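Cycloalternan-forming enzyme (Listeria monocytogenes serovar 1/2a, PDB 5F7U) belongs to glycoside hydrolase family 31, a multidomain protein that joins a TIM barrel to several beta-rich domains and binds glycans at several sites. Local coordinates at residues Val460-Asp464 with Asp474-Met478. The protein carries 1 engineered substitution. Residues are numbered along the deposited sequence; the frame is centred on the assembly and turned at random.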
ATOM      1  N   VAL A 460      16.288  16.726  10.216  1.00 16.79           N
ATOM      2  CA  VAL A 460      16.584  17.517  11.403  1.00 17.59           C
ATOM      3  C   VAL A 460      18.090  17.686  11.488  1.00 18.58           C
ATOM      4  O   VAL A 460      18.821  16.778  11.141  1.00 18.37           O
ATOM      5  CB  VAL A 460      15.989  16.829  12.670  1.00 17.58           C
ATOM      6  CG1 VAL A 460      16.594  15.440  12.909  1.00 17.66           C
ATOM      7  CG2 VAL A 460      16.102  17.713  13.907  1.00 17.96           C
ATOM      8  N   LEU A 461      18.538  18.869  11.912  1.00 19.48           N
ATOM      9  CA  LEU A 461      19.922  19.064  12.309  1.00 21.14           C
ATOM     10  C   LEU A 461      20.020  18.710  13.789  1.00 22.03           C
ATOM     11  O   LEU A 461      19.375  19.346  14.633  1.00 21.23           O
ATOM     12  CB  LEU A 461      20.374  20.501  12.057  1.00 22.11           C
ATOM     13  CG  LEU A 461      21.835  20.804  12.405  1.00 23.47           C
ATOM     14  CD1 LEU A 461      22.478  21.580  11.263  1.00 24.49           C
ATOM     15  CD2 LEU A 461      21.954  21.561  13.715  1.00 24.93           C
ATOM     16  N   LYS A 462      20.817  17.682  14.078  1.00 23.48           N
ATOM     17  CA  LYS A 462      20.927  17.129  15.418  1.00 25.17           C
ATOM     18  C   LYS A 462      21.552  18.149  16.352  1.00 26.61           C
ATOM     19  O   LYS A 462      22.535  18.793  15.996  1.00 26.68           O
ATOM     20  CB  LYS A 462      21.747  15.838  15.382  1.00 26.69           C
ATOM     21  CG  LYS A 462      22.123  15.317  16.759  1.00 28.93           C
ATOM     22  CD  LYS A 462      23.349  14.434  16.687  1.00 31.28           C
ATOM     23  CE  LYS A 462      23.956  14.276  18.066  1.00 31.90           C
ATOM     24  NZ  LYS A 462      24.944  13.169  18.041  1.00 33.39           N
ATOM     25  N   ASP A 463      20.965  18.317  17.538  1.00 27.62           N
ATOM     26  CA  ASP A 463      21.589  19.144  18.569  1.00 29.56           C
ATOM     27  C   ASP A 463      21.318  18.546  19.942  1.00 31.09           C
ATOM     28  O   ASP A 463      20.270  18.792  20.538  1.00 31.41           O
ATOM     29  CB  ASP A 463      21.121  20.606  18.497  1.00 30.04           C
ATOM     30  CG  ASP A 463      21.841  21.519  19.494  1.00 31.27           C
ATOM     31  OD1 ASP A 463      22.693  21.043  20.279  1.00 32.10           O
ATOM     32  OD2 ASP A 463      21.545  22.731  19.505  1.00 31.89           O
ATOM     33  N   ASP A 464      22.277  17.772  20.438  1.00 32.95           N
ATOM     34  CA  ASP A 464      22.147  17.175  21.772  1.00 34.47           C
ATOM     35  C   ASP A 464      22.995  17.884  22.833  1.00 35.27           C
ATOM     36  O   ASP A 464      23.302  17.312  23.883  1.00 35.88           O
ATOM     37  CB  ASP A 464      22.480  15.690  21.706  1.00 35.67           C
ATOM     38  CG  ASP A 464      23.927  15.425  21.341  1.00 36.71           C
ATOM     39  OD1 ASP A 464      24.653  16.358  20.923  1.00 38.19           O
ATOM     40  OD2 ASP A 464      24.341  14.260  21.468  1.00 37.81           O
ATOM     41  N   ASP A 474      27.177  24.639  11.132  1.00 25.71           N
ATOM     42  CA  ASP A 474      25.967  24.507  10.336  1.00 25.89           C
ATOM     43  C   ASP A 474      24.741  25.058  11.051  1.00 26.20           C
ATOM     44  O   ASP A 474      23.906  25.713  10.426  1.00 26.15           O
ATOM     45  CB  ASP A 474      25.730  23.042   9.957  1.00 25.19           C
ATOM     46  CG  ASP A 474      26.744  22.516   8.949  1.00 25.46           C
ATOM     47  OD1 ASP A 474      27.604  23.283   8.457  1.00 26.46           O
ATOM     48  OD2 ASP A 474      26.677  21.312   8.629  1.00 25.12           O
ATOM     49  N   GLU A 475      24.658  24.813  12.360  1.00 26.81           N
ATOM     50  CA  GLU A 475      23.544  25.293  13.160  1.00 27.96           C
ATOM     51  C   GLU A 475      23.486  26.818  13.196  1.00 28.50           C
ATOM     52  O   GLU A 475      22.415  27.405  13.003  1.00 27.93           O
ATOM     53  CB  GLU A 475      23.610  24.749  14.585  1.00 29.26           C
ATOM     54  CG  GLU A 475      22.370  25.133  15.372  1.00 31.05           C
ATOM     55  CD  GLU A 475      22.308  24.552  16.758  1.00 32.52           C
ATOM     56  OE1 GLU A 475      22.001  25.317  17.696  1.00 34.48           O
ATOM     57  OE2 GLU A 475      22.562  23.348  16.913  1.00 32.76           O
ATOM     58  N   GLU A 476      24.631  27.453  13.448  1.00 29.41           N
ATOM     59  CA  GLU A 476      24.695  28.910  13.478  1.00 30.78           C
ATOM     60  C   GLU A 476      24.232  29.521  12.152  1.00 29.99           C
ATOM     61  O   GLU A 476      23.446  30.468  12.149  1.00 29.36           O
ATOM     62  CB  GLU A 476      26.106  29.385  13.848  1.00 33.15           C
ATOM     63  CG  GLU A 476      26.194  30.883  14.123  1.00 36.86           C
ATOM     64  CD  GLU A 476      27.525  31.303  14.726  1.00 39.28           C
ATOM     65  OE1 GLU A 476      28.311  30.414  15.150  1.00 40.82           O
ATOM     66  OE2 GLU A 476      27.788  32.530  14.793  1.00 41.63           O
ATOM     67  N   TYR A 477      24.693  28.946  11.039  1.00 29.14           N
ATOM     68  CA  TYR A 477      24.285  29.374   9.699  1.00 29.06           C
ATOM     69  C   TYR A 477      22.787  29.186   9.454  1.00 28.06           C
ATOM     70  O   TYR A 477      22.103  30.106   8.985  1.00 27.80           O
ATOM     71  CB  TYR A 477      25.100  28.639   8.620  1.00 29.04           C
ATOM     72  CG  TYR A 477      24.781  29.079   7.199  1.00 29.73           C
ATOM     73  CD1 TYR A 477      25.144  30.357   6.740  1.00 30.36           C
ATOM     74  CD2 TYR A 477      24.107  28.225   6.316  1.00 29.01           C
ATOM     75  CE1 TYR A 477      24.857  30.761   5.442  1.00 30.98           C
ATOM     76  CE2 TYR A 477      23.812  28.625   5.016  1.00 29.69           C
ATOM     77  CZ  TYR A 477      24.185  29.894   4.588  1.00 30.83           C
ATOM     78  OH  TYR A 477      23.906  30.306   3.306  1.00 32.21           O
ATOM     79  N   MET A 478      22.298  27.984   9.771  1.00 26.75           N
ATOM     80  CA  MET A 478      20.901  27.625   9.594  1.00 26.33           C
ATOM     81  C   MET A 478      19.968  28.611  10.301  1.00 26.68           C
ATOM     82  O   MET A 478      19.003  29.088   9.708  1.00 26.61           O
ATOM     83  CB  MET A 478      20.684  26.200  10.104  1.00 25.46           C
ATOM     84  CG  MET A 478      19.326  25.611   9.809  1.00 24.87           C
ATOM     85  SD  MET A 478      19.330  23.950  10.506  1.00 24.47           S
ATOM     86  CE  MET A 478      17.682  23.431  10.059  1.00 23.23           C
TER
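L461 meets D474, E475 and M478 of helix 469-481, and illustrates how one branched side chain can seat a short strand against a helix. The apolar part of the contact is built on this leucine. With CG anti to the backbone N (chi1 -178°), its two methyls reach the helix at different residues: CD1 lies 3.8 Å from CB of D474, while CD2 meets CB of E475 at 3.7 Å. The extended chain of M478 runs past the leucine in the opposite sense, bringing its SD to 3.9 Å from L461 CB. W518 of helix 512-520 touches both L461 and M478, and I505 of the antiparallel partner strand 505-506 packs on M478 and E475. L461 itself is buried.

Beside this layer the contact turns acidic. The side chains of D463 and E475 cross at about a right angle, their carboxylate planes 50° apart, and D463 OD2 comes to 2.9 Å from E475 OE2 and 3.2 Å from E475 OE1. R494 forms salt bridges with both acids, NH1 to D463 OD2 and NH2 to E475 OE1; the shared guanidinium probably offsets the repulsion. D474 turns its carboxylate to other partners, with OD2 hydrogen-bonded to Y409 OH and OD1 to Q470 NE2.

The arrangement belongs to the family 31 TIM-barrel domain, in the long excursion between the third and fourth parallel barrel strands, 452-457 and 534-536. There strand 460-461 pairs with strand 505-506 and packs on helix 469-481; a bound alpha-D-glucopyranose lies about 8 Å from the D474 side chain, and Q470 of the same helix lines a glycan pocket.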